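PDB 5CB8: probable adenylyl-sulfate kinase from Synechocystis sp., which catalyses the ATP-dependent 3'-phosphorylation of adenosine 5'-phosphosulfate, giving 3'-phosphoadenylyl sulfate (activated sulfate) and ADP. Local coordinates for residues D121-V133 and Y161-D174. Numbering follows the deposited sequence. Where two conformers were deposited one is given.
Sequences DFLEVFVNAPLAV and YEPPTNPDVECRTD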
ATOM      1  N   ASP B 121     -11.178 -12.771  -1.655  1.00 17.65           N
ATOM      2  CA  ASP B 121     -10.744 -13.597  -0.533  1.00 20.11           C
ATOM      3  C   ASP B 121     -10.629 -12.732   0.710  1.00 17.06           C
ATOM      4  O   ASP B 121      -9.556 -12.206   1.036  1.00 20.23           O
ATOM      5  CB  ASP B 121      -9.424 -14.279  -0.858  1.00 22.04           C
ATOM      6  CG  ASP B 121      -9.544 -15.182  -2.043  1.00 26.60           C
ATOM      7  OD1 ASP B 121     -10.186 -16.243  -1.902  1.00 28.28           O
ATOM      8  OD2 ASP B 121      -9.032 -14.817  -3.117  1.00 25.47           O
ATOM      9  N   PHE B 122     -11.750 -12.613   1.406  1.00 20.70           N
ATOM     10  CA  PHE B 122     -11.928 -11.596   2.425  1.00 17.61           C
ATOM     11  C   PHE B 122     -12.839 -12.180   3.484  1.00 21.35           C
ATOM     12  O   PHE B 122     -13.891 -12.748   3.163  1.00 18.86           O
ATOM     13  CB  PHE B 122     -12.598 -10.389   1.762  1.00 15.87           C
ATOM     14  CG  PHE B 122     -12.847  -9.224   2.680  1.00 15.18           C
ATOM     15  CD1 PHE B 122     -13.951  -9.213   3.525  1.00 19.95           C
ATOM     16  CD2 PHE B 122     -12.018  -8.113   2.645  1.00 18.45           C
ATOM     17  CE1 PHE B 122     -14.198  -8.130   4.350  1.00 17.72           C
ATOM     18  CE2 PHE B 122     -12.258  -7.024   3.466  1.00 20.26           C
ATOM     19  CZ  PHE B 122     -13.356  -7.033   4.316  1.00 18.83           C
ATOM     20  N   LEU B 123     -12.432 -12.060   4.743  1.00 19.29           N
ATOM     21  CA  LEU B 123     -13.232 -12.538   5.865  1.00 18.57           C
ATOM     22  C   LEU B 123     -13.542 -11.362   6.773  1.00 20.04           C
ATOM     23  O   LEU B 123     -12.625 -10.755   7.338  1.00 21.15           O
ATOM     24  CB  LEU B 123     -12.455 -13.581   6.672  1.00 23.18           C
ATOM     25  CG  LEU B 123     -12.285 -14.974   6.087  1.00 27.92           C
ATOM     26  CD1 LEU B 123     -11.735 -15.931   7.148  1.00 30.30           C
ATOM     27  CD2 LEU B 123     -13.631 -15.445   5.565  1.00 30.94           C
ATOM     28  N   GLU B 124     -14.824 -11.041   6.922  1.00 16.96           N
ATOM     29  CA  GLU B 124     -15.234  -9.943   7.795  1.00 18.69           C
ATOM     30  C   GLU B 124     -15.418 -10.472   9.216  1.00 20.11           C
ATOM     31  O   GLU B 124     -16.252 -11.347   9.462  1.00 19.24           O
ATOM     32  CB  GLU B 124     -16.545  -9.316   7.302  1.00 15.07           C
ATOM     33  CG  GLU B 124     -17.016  -8.103   8.117  1.00 18.69           C
ATOM     34  CD  GLU B 124     -18.346  -7.550   7.620  1.00 23.30           C
ATOM     35  OE1 GLU B 124     -19.254  -8.348   7.300  1.00 23.00           O
ATOM     36  OE2 GLU B 124     -18.494  -6.313   7.551  1.00 23.63           O
ATOM     37  N   VAL B 125     -14.642  -9.938  10.150  1.00 16.64           N
ATOM     38  CA  VAL B 125     -14.733 -10.364  11.535  1.00 14.99           C
ATOM     39  C   VAL B 125     -15.320  -9.209  12.348  1.00 18.12           C
ATOM     40  O   VAL B 125     -14.708  -8.147  12.450  1.00 16.68           O
ATOM     41  CB  VAL B 125     -13.341 -10.753  12.078  1.00 15.11           C
ATOM     42  CG1 VAL B 125     -13.439 -11.224  13.528  1.00 17.44           C
ATOM     43  CG2 VAL B 125     -12.716 -11.853  11.207  1.00 20.40           C
ATOM     44  N   PHE B 126     -16.520  -9.407  12.894  1.00 16.21           N
ATOM     45  CA  PHE B 126     -17.168  -8.392  13.728  1.00 14.72           C
ATOM     46  C   PHE B 126     -16.676  -8.553  15.168  1.00 14.89           C
ATOM     47  O   PHE B 126     -17.076  -9.484  15.867  1.00 15.53           O
ATOM     48  CB  PHE B 126     -18.694  -8.572  13.670  1.00 16.80           C
ATOM     49  CG  PHE B 126     -19.481  -7.538  14.445  1.00 16.12           C
ATOM     50  CD1 PHE B 126     -18.884  -6.365  14.898  1.00 19.44           C
ATOM     51  CD2 PHE B 126     -20.827  -7.750  14.714  1.00 21.29           C
ATOM     52  CE1 PHE B 126     -19.614  -5.424  15.610  1.00 14.54           C
ATOM     53  CE2 PHE B 126     -21.567  -6.811  15.419  1.00 18.89           C
ATOM     54  CZ  PHE B 126     -20.953  -5.642  15.870  1.00 15.15           C
ATOM     55  N   VAL B 127     -15.786  -7.665  15.593  1.00 14.83           N
ATOM     56  CA  VAL B 127     -15.361  -7.625  16.982  1.00 14.69           C
ATOM     57  C   VAL B 127     -16.390  -6.793  17.725  1.00 19.14           C
ATOM     58  O   VAL B 127     -16.364  -5.551  17.677  1.00 18.93           O
ATOM     59  CB  VAL B 127     -13.956  -7.029  17.114  1.00 14.38           C
ATOM     60  CG1 VAL B 127     -13.492  -7.108  18.565  1.00 17.63           C
ATOM     61  CG2 VAL B 127     -12.987  -7.795  16.214  1.00 14.46           C
ATOM     62  N   ASN B 128     -17.306  -7.492  18.399  1.00 16.16           N
ATOM     63  CA  ASN B 128     -18.520  -6.891  18.931  1.00 15.48           C
ATOM     64  C   ASN B 128     -18.484  -6.783  20.451  1.00 17.95           C
ATOM     65  O   ASN B 128     -18.701  -7.775  21.152  1.00 16.70           O
ATOM     66  CB  ASN B 128     -19.717  -7.751  18.490  1.00 18.24           C
ATOM     67  CG  ASN B 128     -21.062  -7.210  18.959  1.00 23.07           C
ATOM     68  OD1 ASN B 128     -21.164  -6.109  19.511  1.00 22.16           O
ATOM     69  ND2 ASN B 128     -22.117  -7.985  18.707  1.00 17.14           N
ATOM     70  N   ALA B 129     -18.206  -5.584  20.957  1.00 17.53           N
ATOM     71  CA  ALA B 129     -18.325  -5.294  22.386  1.00 17.98           C
ATOM     72  C   ALA B 129     -19.374  -4.205  22.577  1.00 19.68           C
ATOM     73  O   ALA B 129     -19.482  -3.306  21.748  1.00 18.40           O
ATOM     74  CB  ALA B 129     -16.982  -4.842  22.948  1.00 22.00           C
ATOM     75  N   PRO B 130     -20.144  -4.269  23.674  1.00 18.40           N
ATOM     76  CA  PRO B 130     -21.162  -3.235  23.895  1.00 21.08           C
ATOM     77  C   PRO B 130     -20.509  -1.869  24.057  1.00 19.91           C
ATOM     78  O   PRO B 130     -19.397  -1.791  24.596  1.00 19.79           O
ATOM     79  CB  PRO B 130     -21.802  -3.654  25.217  1.00 18.58           C
ATOM     80  CG  PRO B 130     -21.568  -5.142  25.296  1.00 25.28           C
ATOM     81  CD  PRO B 130     -20.205  -5.334  24.690  1.00 24.47           C
ATOM     82  N   LEU B 131     -21.173  -0.814  23.595  1.00 15.95           N
ATOM     83  CA  LEU B 131     -20.636   0.530  23.752  1.00 15.54           C
ATOM     84  C   LEU B 131     -20.335   0.828  25.215  1.00 23.68           C
ATOM     85  O   LEU B 131     -19.301   1.417  25.536  1.00 18.31           O
ATOM     86  CB  LEU B 131     -21.610   1.579  23.202  1.00 19.33           C
ATOM     87  CG  LEU B 131     -21.144   3.034  23.377  1.00 21.20           C
ATOM     88  CD1 LEU B 131     -20.036   3.373  22.386  1.00 20.16           C
ATOM     89  CD2 LEU B 131     -22.291   4.017  23.220  1.00 23.53           C
ATOM     90  N   ALA B 132     -21.231   0.411  26.106  1.00 16.83           N
ATOM     91  CA  ALA B 132     -21.067   0.735  27.523  1.00 20.78           C
ATOM     92  C   ALA B 132     -19.810   0.089  28.100  1.00 23.14           C
ATOM     93  O   ALA B 132     -19.149   0.659  28.965  1.00 20.83           O
ATOM     94  CB  ALA B 132     -22.302   0.309  28.319  1.00 23.02           C
ATOM     95  N   VAL B 133     -19.490  -1.109  27.628  1.00 17.56           N
ATOM     96  CA  VAL B 133     -18.313  -1.812  28.119  1.00 18.95           C
ATOM     97  C   VAL B 133     -17.040  -1.087  27.671  1.00 19.59           C
ATOM     98  O   VAL B 133     -16.126  -0.860  28.473  1.00 22.49           O
ATOM     99  CB  VAL B 133     -18.312  -3.278  27.645  1.00 18.85           C
ATOM    100  CG1 VAL B 133     -16.942  -3.900  27.828  1.00 22.59           C
ATOM    101  CG2 VAL B 133     -19.390  -4.088  28.397  1.00 19.09           C
ATOM    102  N   TYR B 161     -21.563   3.972  13.850  1.00 16.55           N
ATOM    103  CA  TYR B 161     -20.942   2.664  13.668  1.00 13.68           C
ATOM    104  C   TYR B 161     -22.032   1.761  13.134  1.00 15.88           C
ATOM    105  O   TYR B 161     -23.080   1.588  13.773  1.00 14.75           O
ATOM    106  CB  TYR B 161     -20.316   2.056  14.939  1.00 13.72           C
ATOM    107  CG  TYR B 161     -19.701   0.718  14.572  1.00 15.05           C
ATOM    108  CD1 TYR B 161     -18.492   0.663  13.876  1.00 12.84           C
ATOM    109  CD2 TYR B 161     -20.362  -0.478  14.834  1.00 15.51           C
ATOM    110  CE1 TYR B 161     -17.946  -0.551  13.484  1.00 14.20           C
ATOM    111  CE2 TYR B 161     -19.829  -1.689  14.445  1.00 18.37           C
ATOM    112  CZ  TYR B 161     -18.623  -1.720  13.769  1.00 13.17           C
ATOM    113  OH  TYR B 161     -18.085  -2.931  13.378  1.00 14.79           O
ATOM    114  N   GLU B 162     -21.801   1.212  11.951  1.00 14.25           N
ATOM    115  CA  GLU B 162     -22.789   0.351  11.311  1.00 14.89           C
ATOM    116  C   GLU B 162     -22.333  -1.098  11.428  1.00 19.58           C
ATOM    117  O   GLU B 162     -21.425  -1.527  10.719  1.00 17.87           O
ATOM    118  CB  GLU B 162     -22.949   0.745   9.838  1.00 15.23           C
ATOM    119  CG  GLU B 162     -23.305   2.221   9.641  1.00 17.83           C
ATOM    120  CD  GLU B 162     -23.374   2.629   8.179  1.00 18.50           C
ATOM    121  OE1 GLU B 162     -22.839   1.892   7.321  1.00 17.38           O
ATOM    122  OE2 GLU B 162     -23.956   3.699   7.881  1.00 19.75           O
ATOM    123  N   PRO B 163     -22.965  -1.859  12.331  1.00 22.92           N
ATOM    124  CA  PRO B 163     -22.472  -3.211  12.612  1.00 23.70           C
ATOM    125  C   PRO B 163     -22.699  -4.163  11.445  1.00 24.31           C
ATOM    126  O   PRO B 163     -23.723  -4.068  10.768  1.00 22.88           O
ATOM    127  CB  PRO B 163     -23.321  -3.647  13.813  1.00 22.06           C
ATOM    128  CG  PRO B 163     -24.578  -2.851  13.694  1.00 31.72           C
ATOM    129  CD  PRO B 163     -24.164  -1.521  13.123  1.00 23.97           C
ATOM    130  N   PRO B 164     -21.739  -5.064  11.199  1.00 18.32           N
ATOM    131  CA  PRO B 164     -21.919  -6.094  10.174  1.00 16.92           C
ATOM    132  C   PRO B 164     -23.218  -6.864  10.400  1.00 20.00           C
ATOM    133  O   PRO B 164     -23.541  -7.205  11.538  1.00 20.81           O
ATOM    134  CB  PRO B 164     -20.721  -7.015  10.415  1.00 15.36           C
ATOM    135  CG  PRO B 164     -19.657  -6.086  10.870  1.00 17.69           C
ATOM    136  CD  PRO B 164     -20.378  -5.091  11.769  1.00 18.82           C
ATOM    137  N   THR B 165     -23.968  -7.111   9.335  1.00 18.36           N
ATOM    138  CA  THR B 165     -25.203  -7.871   9.462  1.00 22.14           C
ATOM    139  C   THR B 165     -24.962  -9.338   9.127  1.00 28.17           C
ATOM    140  O   THR B 165     -25.723 -10.217   9.545  1.00 25.03           O
ATOM    141  CB  THR B 165     -26.298  -7.314   8.546  1.00 27.75           C
ATOM    142  OG1 THR B 165     -25.782  -7.186   7.214  1.00 30.24           O
ATOM    143  CG2 THR B 165     -26.768  -5.947   9.052  1.00 26.36           C
ATOM    144  N   ASN B 166     -23.901  -9.602   8.371  1.00 21.50           N
ATOM    145  CA  ASN B 166     -23.563 -10.974   8.004  1.00 19.23           C
ATOM    146  C   ASN B 166     -22.059 -11.209   8.006  1.00 21.37           C
ATOM    147  O   ASN B 166     -21.497 -11.600   6.985  1.00 21.46           O
ATOM    148  CB  ASN B 166     -24.116 -11.300   6.615  1.00 19.61           C
ATOM    149  CG  ASN B 166     -24.040 -12.774   6.289  1.00 31.58           C
ATOM    150  OD1 ASN B 166     -24.211 -13.625   7.170  1.00 39.59           O
ATOM    151  ND2 ASN B 166     -23.779 -13.091   5.022  1.00 30.65           N
ATOM    152  N   PRO B 167     -21.399 -10.990   9.159  1.00 19.23           N
ATOM    153  CA  PRO B 167     -19.947 -11.187   9.177  1.00 16.77           C
ATOM    154  C   PRO B 167     -19.632 -12.664   9.065  1.00 20.17           C
ATOM    155  O   PRO B 167     -20.498 -13.500   9.348  1.00 18.17           O
ATOM    156  CB  PRO B 167     -19.552 -10.687  10.569  1.00 16.31           C
ATOM    157  CG  PRO B 167     -20.757 -11.002  11.412  1.00 18.92           C
ATOM    158  CD  PRO B 167     -21.943 -10.754  10.510  1.00 21.38           C
ATOM    159  N   ASP B 168     -18.414 -12.992   8.658  1.00 17.14           N
ATOM    160  CA  ASP B 168     -18.026 -14.393   8.550  1.00 19.08           C
ATOM    161  C   ASP B 168     -17.718 -14.993   9.916  1.00 19.96           C
ATOM    162  O   ASP B 168     -17.906 -16.187  10.142  1.00 20.07           O
ATOM    163  CB  ASP B 168     -16.819 -14.510   7.625  1.00 19.40           C
ATOM    164  CG  ASP B 168     -17.122 -14.004   6.233  1.00 21.40           C
ATOM    165  OD1 ASP B 168     -17.835 -14.711   5.498  1.00 21.14           O
ATOM    166  OD2 ASP B 168     -16.674 -12.894   5.892  1.00 18.72           O
ATOM    167  N   VAL B 169     -17.230 -14.151  10.822  1.00 18.55           N
ATOM    168  CA  VAL B 169     -16.974 -14.547  12.205  1.00 17.86           C
ATOM    169  C   VAL B 169     -17.391 -13.383  13.088  1.00 19.56           C
ATOM    170  O   VAL B 169     -17.181 -12.220  12.725  1.00 16.45           O
ATOM    171  CB  VAL B 169     -15.466 -14.856  12.441  1.00 20.96           C
ATOM    172  CG1 VAL B 169     -15.194 -15.218  13.907  1.00 18.13           C
ATOM    173  CG2 VAL B 169     -14.997 -15.988  11.531  1.00 18.60           C
ATOM    174  N   GLU B 170     -18.000 -13.678  14.235  1.00 18.60           N
ATOM    175  CA  GLU B 170     -18.298 -12.629  15.208  1.00 17.36           C
ATOM    176  C   GLU B 170     -17.655 -12.987  16.539  1.00 17.74           C
ATOM    177  O   GLU B 170     -17.756 -14.127  16.991  1.00 18.62           O
ATOM    178  CB  GLU B 170     -19.809 -12.442  15.384  1.00 17.75           C
ATOM    179  CG  GLU B 170     -20.195 -11.328  16.374  1.00 17.46           C
ATOM    180  CD  GLU B 170     -21.671 -10.968  16.283  1.00 31.29           C
ATOM    181  OE1 GLU B 170     -22.203 -10.359  17.234  1.00 23.01           O
ATOM    182  OE2 GLU B 170     -22.297 -11.290  15.248  1.00 35.23           O
ATOM    183  N   CYS B 171     -16.992 -12.012  17.155  1.00 17.60           N
ATOM    184  CA  CYS B 171     -16.337 -12.218  18.441  1.00 19.54           C
ATOM    185  C   CYS B 171     -16.968 -11.270  19.450  1.00 19.53           C
ATOM    186  O   CYS B 171     -16.778 -10.050  19.369  1.00 19.72           O
ATOM    187  CB  CYS B 171     -14.837 -11.934  18.319  1.00 22.16           C
ATOM    188  SG  CYS B 171     -13.989 -12.948  17.069  1.00 21.13           S
ATOM    189  N   ARG B 172     -17.754 -11.818  20.372  1.00 18.38           N
ATOM    190  CA  ARG B 172     -18.380 -10.993  21.396  1.00 18.45           C
ATOM    191  C   ARG B 172     -17.433 -10.932  22.582  1.00 21.17           C
ATOM    192  O   ARG B 172     -17.510 -11.754  23.500  1.00 21.40           O
ATOM    193  CB  ARG B 172     -19.765 -11.546  21.767  1.00 22.53           C
ATOM    194  CG  ARG B 172     -20.699 -11.482  20.558  1.00 19.04           C
ATOM    195  CD  ARG B 172     -22.137 -11.920  20.818  1.00 21.72           C
ATOM    196  NE  ARG B 172     -22.927 -11.639  19.615  1.00 28.84           N
ATOM    197  CZ  ARG B 172     -24.230 -11.859  19.480  1.00 32.07           C
ATOM    198  NH1 ARG B 172     -24.928 -12.379  20.478  1.00 31.39           N
ATOM    199  NH2 ARG B 172     -24.831 -11.557  18.336  1.00 29.15           N
ATOM    200  N   THR B 173     -16.529  -9.951  22.549  1.00 18.10           N
ATOM    201  CA  THR B 173     -15.354  -9.970  23.422  1.00 18.48           C
ATOM    202  C   THR B 173     -15.662  -9.794  24.899  1.00 20.29           C
ATOM    203  O   THR B 173     -14.811 -10.092  25.735  1.00 21.98           O
ATOM    204  CB  THR B 173     -14.303  -8.939  22.978  1.00 17.64           C
ATOM    205  OG1 THR B 173     -14.928  -7.660  22.860  1.00 16.92           O
ATOM    206  CG2 THR B 173     -13.733  -9.329  21.628  1.00 19.50           C
ATOM    207  N   ASP B 174     -16.867  -9.321  25.223  1.00 19.27           N
ATOM    208  CA  ASP B 174     -17.295  -9.208  26.614  0.60 25.54           C
ATOM    209  C   ASP B 174     -17.816 -10.537  27.153  1.00 30.25           C
ATOM    210  O   ASP B 174     -18.030 -10.692  28.365  1.00 23.37           O
ATOM    211  CB  ASP B 174     -18.380  -8.140  26.756  0.60 21.26           C
ATOM    212  CG  ASP B 174     -19.546  -8.358  25.807  0.60 22.04           C
ATOM    213  OD1 ASP B 174     -19.321  -8.694  24.618  0.60 18.98           O
ATOM    214  OD2 ASP B 174     -20.697  -8.166  26.246  0.60 26.43           O
TER
HETATM  215  O   HOH W   1     -21.955  -8.016   7.029  1.00 24.93           O
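L123 CD2 touches CG of D168 (3.8 Å), the two side chains crossing at about a right angle, while OD2 of that aspartate takes the amide of E124 on its anti lone pair (N to OD2 2.8 Å). E124 O answers with two bonds, from D168 N and V169 N. The E124 side chain, extended with CG anti to its backbone N (chi1 -177°), runs over P164; OE1 accepts from a water that bridges to N166 N, and OE2 pairs with R112. V125 packs CG1 against SG of C171, 4.0 Å away, on the sheet face covered by helices 38-50 and 178-191. Here strand 169-171 joins strand 122-127 in parallel as an edge of the five-stranded P-loop kinase sheet (order 2-3-1-4-5), through F126 N to V169 O, C171 N to F126 O and N128 N to C171 O. On the other face, the F126 ring lies between P164, whose CD stands 3.7 Å from its centroid in a CH-pi contact, and CB of N128, two residues on, over the opposite face of the ring. Y161, hydrogen-bonded to T31 beside the probable ATP site, brings its ring edge to F126 CE1. V127 CG1 meets T173 CG2 at 3.8 Å. N128 ND2 donates almost straight to E170 OE1 (2.8 Å, 164°), the same oxygen that R172 grips side-on through NE and NH2. A129 CB sits 3.5 Å from T173 OG1, a hydroxyl hydrogen-bonded to A36 O.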